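PDB 3V5C: mandelate racemase/muconate lactonizing protein from Paenibacillus sp., which probably catalyses the dehydration of galacturonate as a magnesium-dependent lyase with the enolase fold. Local coordinates for residues A[12-18]-A[48-54]; A[302-308]-A[329-334]. The protein carries 1 engineered substitution. All blocks are in the same frame, centred on the assembly; numbering follows the deposited sequence.

Contact 1. Residues A[12-18]-A[48-54]; sequences WKVEKIE and ARITIDG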
ATOM      1  N   TRP A  12      16.984 -24.615 -13.106  1.00 18.28           N
ATOM      2  CA  TRP A  12      17.220 -23.338 -12.421  1.00 18.72           C
ATOM      3  C   TRP A  12      16.931 -23.480 -10.931  1.00 17.77           C
ATOM      4  O   TRP A  12      15.791 -23.716 -10.538  1.00 15.92           O
ATOM      5  CB  TRP A  12      16.341 -22.234 -13.004  1.00 17.94           C
ATOM      6  CG  TRP A  12      16.652 -21.868 -14.438  1.00 18.42           C
ATOM      7  CD1 TRP A  12      17.705 -22.308 -15.194  1.00 25.16           C
ATOM      8  CD2 TRP A  12      15.892 -20.991 -15.280  1.00 20.19           C
ATOM      9  NE1 TRP A  12      17.641 -21.764 -16.453  1.00 24.08           N
ATOM     10  CE2 TRP A  12      16.542 -20.950 -16.533  1.00 24.23           C
ATOM     11  CE3 TRP A  12      14.727 -20.239 -15.098  1.00 21.29           C
ATOM     12  CZ2 TRP A  12      16.058 -20.186 -17.602  1.00 26.22           C
ATOM     13  CZ3 TRP A  12      14.252 -19.480 -16.156  1.00 25.34           C
ATOM     14  CH2 TRP A  12      14.919 -19.459 -17.393  1.00 25.70           C
ATOM     15  N   LYS A  13      17.970 -23.338 -10.112  1.00 14.80           N
ATOM     16  CA  LYS A  13      17.851 -23.570  -8.691  1.00 16.87           C
ATOM     17  C   LYS A  13      18.191 -22.318  -7.892  1.00 13.47           C
ATOM     18  O   LYS A  13      18.942 -21.448  -8.355  1.00 16.06           O
ATOM     19  CB  LYS A  13      18.779 -24.710  -8.259  1.00 19.03           C
ATOM     20  CG  LYS A  13      18.402 -26.076  -8.836  1.00 19.39           C
ATOM     21  CD  LYS A  13      19.414 -27.141  -8.434  1.00 21.71           C
ATOM     22  CE  LYS A  13      18.869 -28.527  -8.737  1.00 23.70           C
ATOM     23  NZ  LYS A  13      19.944 -29.564  -8.798  1.00 30.45           N
ATOM     24  N   VAL A  14      17.643 -22.257  -6.686  1.00 16.71           N
ATOM     25  CA  VAL A  14      18.011 -21.221  -5.736  1.00 13.99           C
ATOM     26  C   VAL A  14      19.444 -21.491  -5.280  1.00 14.34           C
ATOM     27  O   VAL A  14      19.733 -22.535  -4.708  1.00 20.08           O
ATOM     28  CB  VAL A  14      17.065 -21.218  -4.529  1.00 15.87           C
ATOM     29  CG1 VAL A  14      17.497 -20.142  -3.534  1.00 16.19           C
ATOM     30  CG2 VAL A  14      15.621 -21.009  -4.988  1.00 14.44           C
ATOM     31  N   GLU A  15      20.354 -20.558  -5.563  1.00 13.71           N
ATOM     32  CA  GLU A  15      21.762 -20.735  -5.222  1.00 14.46           C
ATOM     33  C   GLU A  15      22.163 -19.962  -3.968  1.00 15.92           C
ATOM     34  O   GLU A  15      23.008 -20.407  -3.196  1.00 15.90           O
ATOM     35  CB  GLU A  15      22.638 -20.317  -6.402  1.00 15.49           C
ATOM     36  CG  GLU A  15      22.327 -21.110  -7.663  1.00 18.71           C
ATOM     37  CD  GLU A  15      22.925 -20.501  -8.915  1.00 21.41           C
ATOM     38  OE1 GLU A  15      23.354 -19.320  -8.892  1.00 24.29           O
ATOM     39  OE2 GLU A  15      22.969 -21.217  -9.930  1.00 23.46           O
ATOM     40  N   LYS A  16      21.527 -18.813  -3.747  1.00 14.44           N
ATOM     41  CA  LYS A  16      21.895 -17.984  -2.612  1.00 13.28           C
ATOM     42  C   LYS A  16      20.716 -17.106  -2.219  1.00 10.95           C
ATOM     43  O   LYS A  16      19.913 -16.716  -3.075  1.00 12.93           O
ATOM     44  CB  LYS A  16      23.090 -17.104  -2.988  1.00 15.87           C
ATOM     45  CG  LYS A  16      23.841 -16.486  -1.821  1.00 18.43           C
ATOM     46  CD  LYS A  16      25.063 -15.715  -2.355  1.00 21.38           C
ATOM     47  CE  LYS A  16      26.021 -15.342  -1.237  1.00 32.99           C
ATOM     48  NZ  LYS A  16      27.265 -14.708  -1.762  1.00 36.01           N
ATOM     49  N   ILE A  17      20.593 -16.860  -0.917  1.00 12.93           N
ATOM     50  CA  ILE A  17      19.615 -15.928  -0.373  1.00 12.80           C
ATOM     51  C   ILE A  17      20.349 -15.047   0.630  1.00 12.10           C
ATOM     52  O   ILE A  17      21.025 -15.552   1.524  1.00 14.58           O
ATOM     53  CB  ILE A  17      18.453 -16.661   0.332  1.00 10.96           C
ATOM     54  CG1 ILE A  17      17.654 -17.493  -0.677  1.00 12.36           C
ATOM     55  CG2 ILE A  17      17.525 -15.636   1.030  1.00 14.01           C
ATOM     56  CD1 ILE A  17      16.678 -18.476  -0.009  1.00 13.01           C
ATOM     57  N   GLU A  18      20.236 -13.727   0.455  1.00 13.14           N
ATOM     58  CA  GLU A  18      20.891 -12.773   1.334  1.00 11.85           C
ATOM     59  C   GLU A  18      19.853 -11.787   1.829  1.00 12.45           C
ATOM     60  O   GLU A  18      18.878 -11.509   1.134  1.00 14.23           O
ATOM     61  CB  GLU A  18      21.988 -12.035   0.587  1.00 12.19           C
ATOM     62  CG  GLU A  18      23.044 -12.959   0.020  1.00 14.43           C
ATOM     63  CD  GLU A  18      23.916 -12.261  -1.005  1.00 18.56           C
ATOM     64  OE1 GLU A  18      23.534 -12.240  -2.197  1.00 15.76           O
ATOM     65  OE2 GLU A  18      24.972 -11.732  -0.611  1.00 23.34           O
ATOM     66  N   ALA A  48      15.510  -8.855   0.648  1.00 11.94           N
ATOM     67  CA  ALA A  48      16.319 -10.020   0.327  1.00 13.04           C
ATOM     68  C   ALA A  48      16.796  -9.934  -1.113  1.00 13.68           C
ATOM     69  O   ALA A  48      16.111  -9.405  -1.991  1.00 11.59           O
ATOM     70  CB  ALA A  48      15.535 -11.313   0.544  1.00 13.62           C
ATOM     71  N   ARG A  49      17.975 -10.491  -1.349  1.00 12.33           N
ATOM     72  CA  ARG A  49      18.536 -10.643  -2.668  1.00 13.06           C
ATOM     73  C   ARG A  49      18.629 -12.155  -2.918  1.00 13.07           C
ATOM     74  O   ARG A  49      19.273 -12.873  -2.150  1.00 12.19           O
ATOM     75  CB  ARG A  49      19.926 -10.001  -2.699  1.00 17.61           C
ATOM     76  CG  ARG A  49      20.700 -10.163  -4.001  1.00 16.46           C
ATOM     77  CD  ARG A  49      21.883  -9.174  -4.039  1.00 15.41           C
ATOM     78  NE  ARG A  49      22.993  -9.554  -3.161  1.00 15.76           N
ATOM     79  CZ  ARG A  49      23.976  -8.727  -2.792  1.00 13.48           C
ATOM     80  NH1 ARG A  49      24.961  -9.168  -2.019  1.00 12.77           N
ATOM     81  NH2 ARG A  49      23.975  -7.459  -3.187  1.00 14.41           N
ATOM     82  N   ILE A  50      17.957 -12.642  -3.951  1.00 11.56           N
ATOM     83  CA  ILE A  50      18.016 -14.074  -4.265  1.00 11.22           C
ATOM     84  C   ILE A  50      18.840 -14.275  -5.531  1.00 13.44           C
ATOM     85  O   ILE A  50      18.783 -13.465  -6.456  1.00 14.30           O
ATOM     86  CB  ILE A  50      16.591 -14.681  -4.417  1.00 11.10           C
ATOM     87  CG1 ILE A  50      16.623 -16.217  -4.433  1.00 11.60           C
ATOM     88  CG2 ILE A  50      15.862 -14.121  -5.659  1.00  9.57           C
ATOM     89  CD1 ILE A  50      15.230 -16.851  -4.283  1.00 14.22           C
ATOM     90  N   THR A  51      19.616 -15.355  -5.582  1.00 12.99           N
ATOM     91  CA  THR A  51      20.366 -15.662  -6.796  1.00 11.55           C
ATOM     92  C   THR A  51      19.890 -17.012  -7.302  1.00 12.64           C
ATOM     93  O   THR A  51      19.925 -17.992  -6.564  1.00 15.98           O
ATOM     94  CB  THR A  51      21.872 -15.754  -6.515  1.00 15.12           C
ATOM     95  OG1 THR A  51      22.347 -14.526  -5.933  1.00 15.27           O
ATOM     96  CG2 THR A  51      22.630 -16.022  -7.816  1.00 15.78           C
ATOM     97  N   ILE A  52      19.432 -17.035  -8.547  1.00 15.11           N
ATOM     98  CA  ILE A  52      18.954 -18.251  -9.200  1.00 15.89           C
ATOM     99  C   ILE A  52      19.641 -18.309 -10.552  1.00 16.88           C
ATOM    100  O   ILE A  52      19.644 -17.327 -11.298  1.00 13.60           O
ATOM    101  CB  ILE A  52      17.425 -18.226  -9.404  1.00 14.85           C
ATOM    102  CG1 ILE A  52      16.693 -18.215  -8.062  1.00 14.26           C
ATOM    103  CG2 ILE A  52      16.970 -19.425 -10.275  1.00 15.02           C
ATOM    104  CD1 ILE A  52      15.239 -17.754  -8.175  1.00 16.32           C
ATOM    105  N   ASP A  53      20.247 -19.456 -10.858  1.00 15.20           N
ATOM    106  CA  ASP A  53      20.935 -19.627 -12.135  1.00 16.77           C
ATOM    107  C   ASP A  53      21.825 -18.422 -12.469  1.00 16.21           C
ATOM    108  O   ASP A  53      21.766 -17.888 -13.576  1.00 19.53           O
ATOM    109  CB  ASP A  53      19.910 -19.849 -13.256  1.00 18.44           C
ATOM    110  CG  ASP A  53      20.557 -20.289 -14.557  1.00 18.59           C
ATOM    111  OD1 ASP A  53      21.506 -21.091 -14.481  1.00 24.31           O
ATOM    112  OD2 ASP A  53      20.128 -19.828 -15.634  1.00 22.71           O
ATOM    113  N   GLY A  54      22.620 -17.987 -11.499  1.00 15.19           N
ATOM    114  CA  GLY A  54      23.611 -16.941 -11.724  1.00 15.41           C
ATOM    115  C   GLY A  54      23.119 -15.515 -11.938  1.00 20.66           C
ATOM    116  O   GLY A  54      23.888 -14.637 -12.340  1.00 21.91           O
TER
HETATM  117  O   HOH W   1      21.654 -13.805  -3.368  1.00 16.41           O
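D53 lies over one face of the W12 indole: its CB is 4.2 Å from the centroid of the five-membered ring, a CH-pi contact, and its carboxylate runs only 15° from the ring plane. R106 adds a cation-pi contact to the indole and a salt bridge to D53. The edge of the R49 guanidinium meets E18 side-on in a two-nitrogen salt bridge, R49 NE to E18 OE1 and R49 NH1 to E18 OE2, both 2.9 Å. Both oxygens lie near the guanidinium plane, but the carboxylate is turned 52° from it and is met from above. The R49 chain bends at its third torsion (74°) to turn this edge to E18; T375 takes a further NH1 bond and Y58 one from NH2. A leucine here would probably leave the E18 carboxylate without its two-nitrogen grip. The strands pair antiparallel, with a classic beta bulge where E15 and K16 both face T51, whose O accepts a 2.8 Å bond from E15 N. V14, I17, I50 and I52 share the apolar face, while the K16, E18, R49 and T51 side carries the salt bridge and a water that donates to E18 OE1 and R49 O and accepts from T51 OG1.

Contact 2. Residues A[302-308]-A[329-334]; sequences DAHGLRS and VRNFEF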
ATOM      1  N   ASP A 302     -12.913  -8.646  -7.674  1.00 10.25           N
ATOM      2  CA  ASP A 302     -13.433  -8.214  -8.983  1.00 10.37           C
ATOM      3  C   ASP A 302     -14.728  -8.967  -9.312  1.00 11.58           C
ATOM      4  O   ASP A 302     -15.684  -8.386  -9.855  1.00 12.48           O
ATOM      5  CB  ASP A 302     -12.426  -8.495 -10.108  1.00 11.08           C
ATOM      6  CG  ASP A 302     -11.226  -7.535 -10.127  1.00 11.76           C
ATOM      7  OD1 ASP A 302     -11.273  -6.434  -9.545  1.00 13.09           O
ATOM      8  OD2 ASP A 302     -10.212  -7.916 -10.766  1.00 12.59           O
ATOM      9  N   ALA A 303     -14.743 -10.258  -8.986  1.00 12.43           N
ATOM     10  CA  ALA A 303     -15.875 -11.136  -9.312  1.00 13.53           C
ATOM     11  C   ALA A 303     -17.161 -10.705  -8.610  1.00 15.24           C
ATOM     12  O   ALA A 303     -18.276 -11.015  -9.058  1.00 14.00           O
ATOM     13  CB  ALA A 303     -15.518 -12.589  -8.982  1.00 12.26           C
ATOM     14  N   HIS A 304     -16.988  -9.983  -7.510  1.00 12.87           N
ATOM     15  CA  HIS A 304     -18.104  -9.464  -6.717  1.00 12.07           C
ATOM     16  C   HIS A 304     -18.380  -7.985  -6.946  1.00 13.70           C
ATOM     17  O   HIS A 304     -19.287  -7.425  -6.329  1.00 17.59           O
ATOM     18  CB  HIS A 304     -17.859  -9.728  -5.231  1.00 13.29           C
ATOM     19  CG  HIS A 304     -18.101 -11.148  -4.829  1.00 16.56           C
ATOM     20  ND1 HIS A 304     -17.097 -12.091  -4.774  1.00 24.83           N
ATOM     21  CD2 HIS A 304     -19.240 -11.789  -4.472  1.00 18.53           C
ATOM     22  CE1 HIS A 304     -17.607 -13.252  -4.397  1.00 22.12           C
ATOM     23  NE2 HIS A 304     -18.905 -13.095  -4.212  1.00 27.05           N
ATOM     24  N   GLY A 305     -17.599  -7.359  -7.826  1.00 13.33           N
ATOM     25  CA  GLY A 305     -17.727  -5.946  -8.114  1.00 13.84           C
ATOM     26  C   GLY A 305     -17.167  -5.111  -6.977  1.00 14.98           C
ATOM     27  O   GLY A 305     -17.503  -3.930  -6.837  1.00 18.80           O
ATOM     28  N   LEU A 306     -16.294  -5.717  -6.179  1.00 11.69           N
ATOM     29  CA  LEU A 306     -15.689  -5.007  -5.056  1.00 13.19           C
ATOM     30  C   LEU A 306     -14.360  -4.376  -5.474  1.00 13.65           C
ATOM     31  O   LEU A 306     -13.756  -4.789  -6.468  1.00 11.89           O
ATOM     32  CB  LEU A 306     -15.497  -5.958  -3.877  1.00 14.04           C
ATOM     33  CG  LEU A 306     -16.801  -6.438  -3.235  1.00 13.77           C
ATOM     34  CD1 LEU A 306     -16.528  -7.601  -2.276  1.00 12.66           C
ATOM     35  CD2 LEU A 306     -17.509  -5.280  -2.520  1.00 12.40           C
ATOM     36  N   ARG A 307     -13.898  -3.393  -4.700  1.00 12.21           N
ATOM     37  CA  ARG A 307     -12.725  -2.613  -5.070  1.00 12.21           C
ATOM     38  C   ARG A 307     -11.521  -2.973  -4.216  1.00 11.55           C
ATOM     39  O   ARG A 307     -11.661  -3.297  -3.040  1.00 11.76           O
ATOM     40  CB  ARG A 307     -13.023  -1.120  -4.900  1.00  8.85           C
ATOM     41  CG  ARG A 307     -14.153  -0.624  -5.789  1.00 13.25           C
ATOM     42  CD  ARG A 307     -14.763   0.612  -5.178  1.00 15.23           C
ATOM     43  NE  ARG A 307     -15.982   1.018  -5.870  1.00 24.98           N
ATOM     44  CZ  ARG A 307     -16.018   1.918  -6.837  1.00 23.94           C
ATOM     45  NH1 ARG A 307     -14.896   2.496  -7.252  1.00 27.72           N
ATOM     46  NH2 ARG A 307     -17.175   2.241  -7.403  1.00 26.02           N
ATOM     47  N   SER A 308     -10.341  -2.874  -4.819  1.00  9.85           N
ATOM     48  CA  SER A 308      -9.083  -3.222  -4.174  1.00  8.16           C
ATOM     49  C   SER A 308      -8.241  -1.963  -3.976  1.00 13.71           C
ATOM     50  O   SER A 308      -7.965  -1.235  -4.930  1.00 14.20           O
ATOM     51  CB  SER A 308      -8.296  -4.194  -5.069  1.00 11.43           C
ATOM     52  OG  SER A 308      -8.943  -5.459  -5.173  1.00 12.30           O
ATOM     53  N   VAL A 329      -5.537  -6.598 -11.412  1.00 13.48           N
ATOM     54  CA  VAL A 329      -6.808  -6.414 -10.713  1.00 11.15           C
ATOM     55  C   VAL A 329      -7.627  -5.369 -11.443  1.00 11.96           C
ATOM     56  O   VAL A 329      -7.141  -4.263 -11.700  1.00 12.18           O
ATOM     57  CB  VAL A 329      -6.556  -5.959  -9.270  1.00 11.83           C
ATOM     58  CG1 VAL A 329      -7.875  -5.755  -8.525  1.00 12.99           C
ATOM     59  CG2 VAL A 329      -5.674  -6.958  -8.535  1.00 13.19           C
ATOM     60  N   ARG A 330      -8.851  -5.723 -11.813  1.00 10.93           N
ATOM     61  CA  ARG A 330      -9.680  -4.824 -12.588  1.00 11.23           C
ATOM     62  C   ARG A 330     -10.059  -3.590 -11.763  1.00 12.56           C
ATOM     63  O   ARG A 330      -9.854  -2.455 -12.199  1.00 12.75           O
ATOM     64  CB  ARG A 330     -10.949  -5.512 -13.113  1.00 13.94           C
ATOM     65  CG  ARG A 330     -11.809  -4.548 -13.941  1.00 15.33           C
ATOM     66  CD  ARG A 330     -13.023  -5.207 -14.595  1.00 12.39           C
ATOM     67  NE  ARG A 330     -14.013  -5.628 -13.605  1.00 12.46           N
ATOM     68  CZ  ARG A 330     -14.219  -6.895 -13.242  1.00 16.88           C
ATOM     69  NH1 ARG A 330     -13.515  -7.872 -13.793  1.00 22.64           N
ATOM     70  NH2 ARG A 330     -15.138  -7.184 -12.335  1.00 21.81           N
ATOM     71  N   ASN A 331     -10.624  -3.825 -10.582  1.00  9.69           N
ATOM     72  CA  ASN A 331     -11.138  -2.732  -9.770  1.00 11.27           C
ATOM     73  C   ASN A 331     -10.074  -2.186  -8.803  1.00 13.10           C
ATOM     74  O   ASN A 331     -10.331  -1.988  -7.633  1.00 13.74           O
ATOM     75  CB  ASN A 331     -12.384  -3.184  -8.998  1.00 10.46           C
ATOM     76  CG  ASN A 331     -13.570  -3.493  -9.907  1.00 14.13           C
ATOM     77  OD1 ASN A 331     -13.665  -3.008 -11.029  1.00 13.73           O
ATOM     78  ND2 ASN A 331     -14.497  -4.304  -9.399  1.00 12.78           N
ATOM     79  N   PHE A 332      -8.886  -1.917  -9.320  1.00 13.02           N
ATOM     80  CA  PHE A 332      -7.796  -1.391  -8.507  1.00 10.45           C
ATOM     81  C   PHE A 332      -8.022   0.107  -8.362  1.00 13.81           C
ATOM     82  O   PHE A 332      -8.176   0.822  -9.363  1.00 14.84           O
ATOM     83  CB  PHE A 332      -6.441  -1.638  -9.198  1.00 10.54           C
ATOM     84  CG  PHE A 332      -5.273  -1.236  -8.362  1.00 11.05           C
ATOM     85  CD1 PHE A 332      -4.794   0.066  -8.404  1.00 11.14           C
ATOM     86  CD2 PHE A 332      -4.662  -2.149  -7.526  1.00 12.44           C
ATOM     87  CE1 PHE A 332      -3.727   0.443  -7.616  1.00 14.10           C
ATOM     88  CE2 PHE A 332      -3.585  -1.776  -6.744  1.00 14.12           C
ATOM     89  CZ  PHE A 332      -3.116  -0.475  -6.807  1.00 11.94           C
ATOM     90  N   GLU A 333      -8.037   0.583  -7.118  1.00 12.26           N
ATOM     91  CA  GLU A 333      -8.361   1.977  -6.835  1.00 10.46           C
ATOM     92  C   GLU A 333      -7.156   2.926  -6.914  1.00 12.71           C
ATOM     93  O   GLU A 333      -7.126   3.825  -7.757  1.00 14.49           O
ATOM     94  CB  GLU A 333      -9.025   2.068  -5.445  1.00 10.34           C
ATOM     95  CG  GLU A 333     -10.411   1.474  -5.413  1.00 11.42           C
ATOM     96  CD  GLU A 333     -11.432   2.360  -6.077  1.00 18.04           C
ATOM     97  OE1 GLU A 333     -11.461   3.579  -5.786  1.00 21.29           O
ATOM     98  OE2 GLU A 333     -12.204   1.840  -6.894  1.00 20.26           O
ATOM     99  N   PHE A 334      -6.191   2.748  -6.017  1.00 11.38           N
ATOM    100  CA  PHE A 334      -5.080   3.689  -5.882  1.00 11.68           C
ATOM    101  C   PHE A 334      -3.853   3.008  -5.310  1.00 11.76           C
ATOM    102  O   PHE A 334      -3.971   2.089  -4.500  1.00 12.78           O
ATOM    103  CB  PHE A 334      -5.398   4.774  -4.849  1.00 15.99           C
ATOM    104  CG  PHE A 334      -6.436   5.764  -5.260  1.00 12.38           C
ATOM    105  CD1 PHE A 334      -6.095   6.851  -6.045  1.00 15.21           C
ATOM    106  CD2 PHE A 334      -7.722   5.675  -4.756  1.00 13.99           C
ATOM    107  CE1 PHE A 334      -7.036   7.785  -6.398  1.00 18.45           C
ATOM    108  CE2 PHE A 334      -8.674   6.613  -5.110  1.00 20.98           C
ATOM    109  CZ  PHE A 334      -8.325   7.674  -5.924  1.00 24.82           C
TER
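Hydrogen bonds from the backbone of the loop 329-334 converge on D302, in the last turn of helix 291-303. R330 N gives 2.8 Å to D302 OD2 on its syn side, and N331 N gives 2.9 Å to D302 OD1 from above the carboxylate plane, so two successive amides hold both oxygens. D302 CG sits beside its own backbone N (chi1 -74°), which carries the oxygens across to the loop. The side-chain amide of N331 donates the same way, ND2 to L306 O at 3.1 Å, with the acceptor close to the amide plane but the donor 50° out of the carbonyl plane. Strand 307-308 then meets the loop in a single bridge, S308 N to N331 O at 3.0 Å with a nearly straight N-H, and E333 N to S308 O at 2.8 Å. This is the alpha-to-beta turn of the barrel in the enolase C-terminal domain, where the helix ends in a Schellman motif at G305 and the chain turns into a strand that pairs with 281-282. Among charged groups, R307 NH1 makes a salt bridge to E333 OE2 at 2.8 Å, the oxygen near the guanidinium plane and the carboxylate turned 64° from it; Y230 bonds OE1. The R330 guanidinium lays one face over D302 CB. V329 CG1 rests in van der Waals contact with S308 OG, 3.5 Å away.

Overall arrangement
The two contacts follow one another along the chain, contact 1 closing before contact 2 opens, and do not touch: their centres are 34 Å apart and their nearest atoms about 22 Å. Contact 1 pairs strands 14-30 and 42-52 as a beta hairpin in the five-stranded antiparallel sheet, which strand 340-342 and the late strand 383-386 also join. Contact 2 lies in the barrel domain, where strand 307-308 belongs to the mixed sheet, and links that strand and helix 291-303 to the loop before strand 335-337. Together they sample the two-part plan of the enolase fold: an antiparallel N-terminal part beside a barrel domain that carries the magnesium ligands E238 and D261.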